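PDB 5OL0: putative silent information regulator 2 from Leishmania infantum, which probably catalyses NAD-dependent removal of acetyl groups from protein lysines, releasing nicotinamide and 2''-O-acetyl-ADP-ribose, and probably regulates gene expression. Local coordinates for residues F110-L113 with L114-E117; E301-A304 with K305-L309; F76-T79 with L80-K84; E194-P197 with D198-D202. All blocks are in the same frame, centred on the assembly; numbering follows the deposited sequence.

Overall arrangement
The four contacts illustrate how the short-range geometry of helices and a helix start serves a two-domain sirtuin. Contacts 1 and 2 lie on helices 106-116 and 300-308 of the Rossmann-type part, their centres about 12 Å apart, and they touch: R306 lies against R112 and L113. Contact 3, about 38 Å from contact 1 centre to centre, belongs to the region near the zinc ion, which is about 10 Å from the side chain of R82. Contact 4 lies about 21 Å from contact 3 between centres and meets it through E194 and L78. Both reach the bound acetylated peptide, and the side chain of L196 is about 4 Å from that of H146, the probable proton acceptor.

Contact 1. Residues F110-L113 with L114-E117; sequences FIRL and LQDE
R112 and D116 meet with guanidinium and carboxylate planes at right angles (90°). NE of R112 lies 2.9 Å from OD2 of D116 in a salt bridge; that bond is weak because it is bent, the one to OD1 because it is long. OD1 lies in the guanidinium plane, at its edge. The arginine reaches its partner one turn on because its chain bends at chi2 (63°), and its NH2 also bonds to the carbonyl of A135. Q115 crosses it at a slant, its amide plane turned 41° from the guanidinium, with NE2 of Q115 3.7 Å from CD of R112. The amide is anchored mainly elsewhere, OE1 to the backbone N of S138 and NE2 to the carbonyl of G136, but a weak bond from NE2 to OD1 of D116 (3.4 Å) ties it to the pair.

The apolar pairing, F110 with L114, works through one ring face. CG of L114 stands 4.0 Å above the plane of F110, displaced toward the rim, while CD1 approaches CE2 at 3.8 Å. The amide N of D116 donates to O of R112 at 2.9 Å, joining the charged pair through backbone as well. With I111 and L114 turned to strand 36-40 and F110 to helix 286-296, this is i to i+4 pairing on an amphipathic helix packed against the parallel sheet of the sirtuin Rossmann fold.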
# COMPACT_ATOMS: atom_id res chain seq x y z
N PHE A 110 10.99 6.34 -5.55
CA PHE A 110 10.44 7.65 -5.88
C PHE A 110 9.84 8.36 -4.66
O PHE A 110 10.00 9.53 -4.48
CB PHE A 110 9.41 7.54 -7.02
CG PHE A 110 8.81 8.86 -7.43
CD1 PHE A 110 9.58 9.80 -8.09
CD2 PHE A 110 7.47 9.15 -7.20
CE1 PHE A 110 9.06 11.02 -8.48
CE2 PHE A 110 6.92 10.36 -7.62
CZ PHE A 110 7.73 11.32 -8.24
N ILE A 111 9.08 7.62 -3.87
CA ILE A 111 8.49 8.21 -2.73
C ILE A 111 9.57 8.71 -1.75
O ILE A 111 9.42 9.74 -1.08
CB ILE A 111 7.50 7.16 -2.05
CG1 ILE A 111 6.36 6.80 -2.99
CG2 ILE A 111 6.98 7.74 -0.77
CD1 ILE A 111 5.50 5.64 -2.51
N ARG A 112 10.61 7.91 -1.56
CA ARG A 112 11.72 8.35 -0.82
C ARG A 112 12.27 9.67 -1.39
O ARG A 112 12.61 10.59 -0.61
CB ARG A 112 12.79 7.28 -0.81
CG ARG A 112 14.18 7.70 -0.34
CD ARG A 112 14.14 8.15 1.07
NE ARG A 112 15.45 8.58 1.58
CZ ARG A 112 16.51 7.78 1.87
NH1 ARG A 112 17.61 8.31 2.38
NH2 ARG A 112 16.51 6.46 1.65
N LEU A 113 12.43 9.75 -2.70
CA LEU A 113 12.86 11.04 -3.28
C LEU A 113 11.91 12.17 -2.96
O LEU A 113 12.39 13.26 -2.66
CB LEU A 113 13.02 10.96 -4.77
CG LEU A 113 14.08 9.96 -5.24
CD1 LEU A 113 14.15 10.09 -6.76
CD2 LEU A 113 15.44 10.12 -4.58
N LEU A 114 10.58 11.95 -3.00
CA LEU A 114 9.68 13.04 -2.66
C LEU A 114 9.97 13.49 -1.23
O LEU A 114 9.94 14.66 -0.95
CB LEU A 114 8.21 12.66 -2.76
CG LEU A 114 7.74 12.35 -4.20
CD1 LEU A 114 6.27 11.90 -4.20
CD2 LEU A 114 7.94 13.56 -5.10
N GLN A 115 10.26 12.57 -0.33
CA GLN A 115 10.53 12.93 1.05
C GLN A 115 11.78 13.76 1.14
O GLN A 115 11.79 14.81 1.76
CB GLN A 115 10.73 11.69 1.90
CG GLN A 115 11.38 11.87 3.26
CD GLN A 115 11.58 10.51 3.88
OE1 GLN A 115 10.62 9.81 4.22
NE2 GLN A 115 12.83 10.08 3.93
N ASP A 116 12.82 13.29 0.49
CA ASP A 116 14.09 14.05 0.51
C ASP A 116 14.01 15.43 -0.15
O ASP A 116 14.79 16.30 0.22
CB ASP A 116 15.21 13.24 -0.06
CG ASP A 116 15.49 11.99 0.80
OD1 ASP A 116 14.98 11.89 1.95
OD2 ASP A 116 16.19 11.07 0.34
N GLU A 117 13.06 15.62 -1.06
CA GLU A 117 12.78 16.94 -1.64
C GLU A 117 11.90 17.85 -0.75
O GLU A 117 11.62 18.99 -1.11
CB GLU A 117 12.05 16.78 -2.99
CG GLU A 117 12.89 16.18 -4.07
CD GLU A 117 13.84 17.24 -4.64
OE1 GLU A 117 13.38 18.17 -5.36
OE2 GLU A 117 15.04 17.17 -4.33

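Contact 2. Residues E301-A304 with K305-L309; sequences EALA and KRMRL
A304 and R308 are joined by a very straight backbone bond: N of R308 donates to O of A304 at 3.0 Å with an N-H...O angle of 175°. Three further bonds of the same i to i+4 kind bind K305 to E301, R306 to A302 and M307 to L303. The last spans 3.0 Å from N of M307 to O of L303.

The carbonyl of A304 has a second neighbour. The side chain of R308, bent at chi3 (-48°), folds back so that one face of its guanidinium lies over this oxygen, which sits 3.5 Å from the plane and toward the rim. NH1 is badly angled for a hydrogen bond there, so the group rests on the carbonyl and makes contact without donating to it. NH1 of R308 also comes within 3.7 Å of CB of A304. The carboxylate of E301, of opposite charge, stays farther away, with OE1 5.7 Å from NH2 of R308; the two are not in contact, and any attraction is probably weak.

The apolar packing is between L303 and M307. CG of L303 meets SD of M307 at 3.9 Å, the sulfur resting against the branch point of the leucine. L303 also touches V291 and A294 of helix 286-296. R306, by contrast, lies on H109, R112 and L113 of helix 106-116, with a long, weak ion pair to D116. The segment thus shows the regular alpha-helical pattern of a C-terminal helix, applied through L303 and R306 to two helices of the Rossmann-type domain.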
# COMPACT_ATOMS: atom_id res chain seq x y z
N GLU A 301 18.25 11.52 -12.23
CA GLU A 301 19.54 11.01 -11.77
C GLU A 301 19.47 10.44 -10.39
O GLU A 301 20.05 9.44 -10.15
CB GLU A 301 20.65 12.05 -11.84
CG GLU A 301 21.07 12.38 -13.27
CD GLU A 301 21.51 11.15 -14.05
OE1 GLU A 301 22.39 10.42 -13.57
OE2 GLU A 301 20.95 10.89 -15.13
N ALA A 302 18.77 11.11 -9.49
CA ALA A 302 18.64 10.59 -8.13
C ALA A 302 17.92 9.25 -8.09
O ALA A 302 18.33 8.32 -7.34
CB ALA A 302 17.95 11.61 -7.25
N LEU A 303 16.95 9.07 -8.98
CA LEU A 303 16.18 7.83 -9.04
C LEU A 303 16.98 6.68 -9.60
O LEU A 303 16.84 5.58 -9.11
CB LEU A 303 14.88 7.96 -9.86
CG LEU A 303 13.95 6.73 -9.90
CD1 LEU A 303 13.47 6.25 -8.52
CD2 LEU A 303 12.74 7.08 -10.76
N ALA A 304 17.74 6.92 -10.68
CA ALA A 304 18.55 5.85 -11.32
C ALA A 304 19.62 5.42 -10.32
O ALA A 304 19.88 4.24 -10.14
CB ALA A 304 19.17 6.33 -12.62
N LYS A 305 20.13 6.37 -9.57
CA LYS A 305 21.11 6.08 -8.56
C LYS A 305 20.51 5.24 -7.42
O LYS A 305 21.21 4.36 -6.89
CB LYS A 305 21.67 7.37 -7.98
CG LYS A 305 22.74 7.13 -6.92
CD LYS A 305 23.44 8.41 -6.50
CE LYS A 305 24.53 8.10 -5.47
NZ LYS A 305 24.71 9.26 -4.56
N ARG A 306 19.27 5.47 -6.99
CA ARG A 306 18.69 4.61 -5.95
C ARG A 306 18.42 3.21 -6.49
O ARG A 306 18.61 2.19 -5.80
CB ARG A 306 17.39 5.15 -5.40
CG ARG A 306 17.53 6.38 -4.57
CD ARG A 306 18.05 6.07 -3.20
NE ARG A 306 18.67 7.25 -2.64
CZ ARG A 306 18.04 8.34 -2.20
NH1 ARG A 306 16.71 8.43 -2.23
NH2 ARG A 306 18.74 9.36 -1.72
N MET A 307 17.94 3.16 -7.71
CA MET A 307 17.62 1.91 -8.33
C MET A 307 18.84 0.97 -8.58
O MET A 307 18.75 -0.22 -8.31
CB MET A 307 16.89 2.19 -9.61
CG MET A 307 15.45 2.61 -9.29
SD MET A 307 14.65 3.05 -10.80
CE MET A 307 14.27 1.38 -11.38
N ARG A 308 19.95 1.49 -9.07
CA ARG A 308 21.20 0.70 -9.16
C ARG A 308 21.69 0.24 -7.80
O ARG A 308 22.00 -0.95 -7.63
CB ARG A 308 22.34 1.49 -9.83
CG ARG A 308 22.31 1.45 -11.36
CD ARG A 308 23.59 2.02 -11.97
NE ARG A 308 23.93 3.31 -11.34
CZ ARG A 308 23.35 4.48 -11.62
NH1 ARG A 308 22.38 4.58 -12.55
NH2 ARG A 308 23.76 5.58 -10.97
N LEU A 309 21.72 1.18 -6.84
CA LEU A 309 22.20 0.94 -5.46
C LEU A 309 21.49 -0.20 -4.71
O LEU A 309 21.96 -0.62 -3.65
CB LEU A 309 22.18 2.24 -4.60
CG LEU A 309 23.45 3.13 -4.53
CD1 LEU A 309 24.13 3.44 -5.87
CD2 LEU A 309 23.15 4.44 -3.81

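Contact 3. Residues F76-T79 with L80-K84; sequences FSLT and LLREK
S77 occupies the N-cap of helix 78-83, and its hydroxyl oxygen closes the first turn by accepting from the backbone N of L80. The OG to N distance is 3.0 Å and the N-H...O angle 153°. A chi1 of 89° places OG between the backbone N and carbonyl carbon of the serine, where it meets that amide and also comes within 3.1 Å of CB of L80. The same OG is hydrogen-bonded to the carbonyl of D74, so the cap is tied to the preceding loop. F76, just before the cap, joins F192 through the backbone and packs on a modified side chain of the bound peptide. The carbonyl of S77 meanwhile receives the amide of L81 at 3.0 Å between O and N, beginning the i to i+4 pattern.

One residue on, N of R82 donates to O of L78 at 3.0 Å, whereas the equivalent bond from E83 to T79 is weak as the short helix runs out. Side chains follow these pairs. NH1 of R82 comes to 4.0 Å from CG of L78, with the guanidinium set obliquely to the leucine's branch point; the charge itself is met by E156, whose carboxylate forms a salt bridge with NE of R82. T79 and E83 run alongside each other, OG1 of T79 4.2 Å from OE1 of E83.

L80 and L81 turn to helix 85-95, touching I87 and F88 respectively, and L81 also meets I155 and F191. R82 lies on I155, in the loop between the zinc ligands C154 and C157.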
# COMPACT_ATOMS: atom_id res chain seq x y z
N PHE A 76 -7.19 -13.64 5.04
CA PHE A 76 -6.94 -12.50 5.94
C PHE A 76 -8.13 -12.17 6.79
O PHE A 76 -8.29 -11.06 7.27
CB PHE A 76 -6.45 -11.28 5.16
CG PHE A 76 -5.14 -11.52 4.46
CD1 PHE A 76 -3.94 -11.41 5.14
CD2 PHE A 76 -5.12 -11.91 3.14
CE1 PHE A 76 -2.72 -11.66 4.49
CE2 PHE A 76 -3.92 -12.16 2.48
CZ PHE A 76 -2.72 -12.03 3.16
N SER A 77 -8.92 -13.17 7.10
CA SER A 77 -10.02 -12.93 7.97
C SER A 77 -9.65 -13.47 9.33
O SER A 77 -9.09 -14.55 9.49
CB SER A 77 -11.32 -13.52 7.44
OG SER A 77 -11.46 -14.81 7.87
N LEU A 78 -9.94 -12.64 10.32
CA LEU A 78 -9.69 -12.93 11.66
C LEU A 78 -10.49 -14.15 12.14
O LEU A 78 -10.00 -14.99 12.89
CB LEU A 78 -10.03 -11.66 12.44
CG LEU A 78 -9.45 -11.64 13.83
CD1 LEU A 78 -7.95 -11.74 13.79
CD2 LEU A 78 -9.91 -10.34 14.48
N THR A 79 -11.72 -14.26 11.67
CA THR A 79 -12.54 -15.43 12.03
C THR A 79 -12.02 -16.77 11.44
O THR A 79 -11.94 -17.78 12.17
CB THR A 79 -14.08 -15.17 11.80
OG1 THR A 79 -14.76 -16.39 12.04
CG2 THR A 79 -14.41 -14.64 10.36
N LEU A 80 -11.61 -16.78 10.18
CA LEU A 80 -10.89 -17.95 9.65
C LEU A 80 -9.57 -18.26 10.37
O LEU A 80 -9.22 -19.41 10.55
CB LEU A 80 -10.62 -17.82 8.17
CG LEU A 80 -10.29 -19.15 7.50
CD1 LEU A 80 -11.47 -20.11 7.60
CD2 LEU A 80 -9.93 -18.90 6.05
N LEU A 81 -8.83 -17.23 10.77
CA LEU A 81 -7.62 -17.45 11.59
C LEU A 81 -7.89 -18.15 12.92
O LEU A 81 -7.19 -19.08 13.29
CB LEU A 81 -6.89 -16.12 11.86
CG LEU A 81 -5.53 -16.29 12.56
CD1 LEU A 81 -4.53 -16.94 11.62
CD2 LEU A 81 -5.08 -14.93 13.06
N ARG A 82 -8.93 -17.72 13.63
CA ARG A 82 -9.30 -18.40 14.89
C ARG A 82 -9.76 -19.84 14.63
O ARG A 82 -9.57 -20.68 15.44
CB ARG A 82 -10.40 -17.69 15.60
CG ARG A 82 -10.04 -16.32 16.03
CD ARG A 82 -10.78 -16.01 17.28
NE ARG A 82 -10.35 -14.76 17.88
CZ ARG A 82 -10.79 -13.56 17.56
NH1 ARG A 82 -11.68 -13.37 16.60
NH2 ARG A 82 -10.32 -12.51 18.24
N GLU A 83 -10.36 -20.10 13.49
CA GLU A 83 -10.98 -21.38 13.26
C GLU A 83 -9.99 -22.38 12.72
O GLU A 83 -9.96 -23.53 13.17
CB GLU A 83 -12.13 -21.18 12.27
CG GLU A 83 -13.18 -22.28 12.26
CD GLU A 83 -14.56 -21.76 11.90
OE1 GLU A 83 -14.68 -20.56 11.58
OE2 GLU A 83 -15.52 -22.56 11.96
N LYS A 84 -9.21 -21.94 11.73
CA LYS A 84 -8.32 -22.81 10.99
C LYS A 84 -7.01 -22.03 10.64
O LYS A 84 -6.79 -21.65 9.47
CB LYS A 84 -8.99 -23.27 9.70
CG LYS A 84 -10.26 -24.10 9.86
CD LYS A 84 -10.49 -24.89 8.58
CE LYS A 84 -11.92 -25.40 8.42
NZ LYS A 84 -12.17 -25.70 6.97

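Contact 4. Residues E194-P197 with D198-D202; sequences ENLP and DAFFD
L196 and F200 supply the principal apolar contact. The methyl CD2 of L196 stands over one face of the F200 ring in a CH-pi interaction, 3.8 Å from the ring centroid and 16° off the normal, and its nearest ring atom is CG of F200 at 3.6 Å. The phenylalanine is brought there by chi1 (169°), which sets CG opposite the backbone N. F201 meets the base of the same leucine: its CE2 reaches CB of L196 at 4.0 Å. The two phenylalanines also meet each other, CD2 of F200 lying over the centre of the F201 face. Beyond the two segments, F200 rests on A145, P225 and L229, L196 packs on a modified side chain of the bound peptide, and F201 on a basic one.

Polar contacts come from backbone carbonyls. O of P197 accepts from N of F200 at 2.9 Å, a bent bond with an N-H...O angle of 136° whose donor sits well above the carbonyl plane. This closes a tight turn as the loop enters helix 198-207. The carbonyl oxygen of L196 approaches the F201 ring at its edge, near the ring plane, 3.8 Å from CE2, where the ring hydrogens carry partial positive charge.

The charged group of D198 has its partner outside the two segments: OD1 forms a salt bridge with a basic side chain of the peptide. A loop running into a helix N-terminus here forms part of the substrate-binding cleft of a sirtuin, close to H146, the probable proton acceptor.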
# COMPACT_ATOMS: atom_id res chain seq x y z
N GLU A 194 -10.16 -6.48 12.13
CA GLU A 194 -9.30 -5.90 13.15
C GLU A 194 -9.25 -4.39 13.03
O GLU A 194 -9.54 -3.82 11.96
CB GLU A 194 -7.87 -6.41 12.96
CG GLU A 194 -7.28 -7.24 14.05
CD GLU A 194 -5.82 -7.65 13.72
OE1 GLU A 194 -5.60 -8.55 12.83
OE2 GLU A 194 -4.88 -7.07 14.34
N ASN A 195 -8.79 -3.75 14.10
CA ASN A 195 -8.61 -2.31 14.10
C ASN A 195 -7.40 -1.90 13.26
O ASN A 195 -6.44 -2.60 13.23
CB ASN A 195 -8.44 -1.77 15.52
CG ASN A 195 -9.72 -1.87 16.31
OD1 ASN A 195 -10.72 -1.26 15.96
ND2 ASN A 195 -9.69 -2.67 17.35
N LEU A 196 -7.47 -0.80 12.55
CA LEU A 196 -6.25 -0.28 11.87
C LEU A 196 -5.42 0.50 12.91
O LEU A 196 -5.96 0.96 13.92
CB LEU A 196 -6.61 0.66 10.74
CG LEU A 196 -6.87 -0.03 9.40
CD1 LEU A 196 -8.23 -0.77 9.42
CD2 LEU A 196 -6.84 1.02 8.26
N PRO A 197 -4.13 0.70 12.65
CA PRO A 197 -3.39 1.52 13.66
C PRO A 197 -3.81 2.98 13.70
O PRO A 197 -4.34 3.54 12.74
CB PRO A 197 -1.93 1.38 13.20
CG PRO A 197 -2.05 1.17 11.69
CD PRO A 197 -3.32 0.40 11.47
N ASP A 198 -3.58 3.61 14.85
CA ASP A 198 -3.86 5.01 15.11
C ASP A 198 -3.33 5.95 14.05
O ASP A 198 -3.94 6.95 13.74
CB ASP A 198 -3.14 5.44 16.40
CG ASP A 198 -3.84 5.00 17.67
OD1 ASP A 198 -5.08 4.92 17.68
OD2 ASP A 198 -3.14 4.82 18.69
N ALA A 199 -2.12 5.66 13.60
CA ALA A 199 -1.49 6.47 12.63
C ALA A 199 -2.28 6.53 11.31
O ALA A 199 -2.17 7.53 10.57
CB ALA A 199 -0.09 5.95 12.38
N PHE A 200 -3.05 5.50 10.99
CA PHE A 200 -3.98 5.59 9.83
C PHE A 200 -5.01 6.68 10.05
O PHE A 200 -5.24 7.52 9.18
CB PHE A 200 -4.69 4.27 9.54
CG PHE A 200 -5.78 4.45 8.57
CD1 PHE A 200 -5.50 4.57 7.23
CD2 PHE A 200 -7.08 4.68 9.01
CE1 PHE A 200 -6.50 4.81 6.32
CE2 PHE A 200 -8.09 4.90 8.10
CZ PHE A 200 -7.80 4.96 6.76
N PHE A 201 -5.61 6.70 11.23
CA PHE A 201 -6.64 7.72 11.53
C PHE A 201 -6.10 9.16 11.62
O PHE A 201 -6.78 10.11 11.22
CB PHE A 201 -7.45 7.30 12.77
CG PHE A 201 -8.22 6.04 12.52
CD1 PHE A 201 -9.35 6.08 11.71
CD2 PHE A 201 -7.75 4.81 12.98
CE1 PHE A 201 -10.02 4.91 11.38
CE2 PHE A 201 -8.42 3.63 12.66
CZ PHE A 201 -9.57 3.69 11.85
N ASP A 202 -4.86 9.27 12.07
CA ASP A 202 -4.09 10.56 12.03
C ASP A 202 -3.99 11.06 10.59
O ASP A 202 -4.35 12.19 10.25
CB ASP A 202 -2.70 10.29 12.61
CG ASP A 202 -1.87 11.54 12.76
OD1 ASP A 202 -2.15 12.29 13.72
OD2 ASP A 202 -0.99 11.81 11.92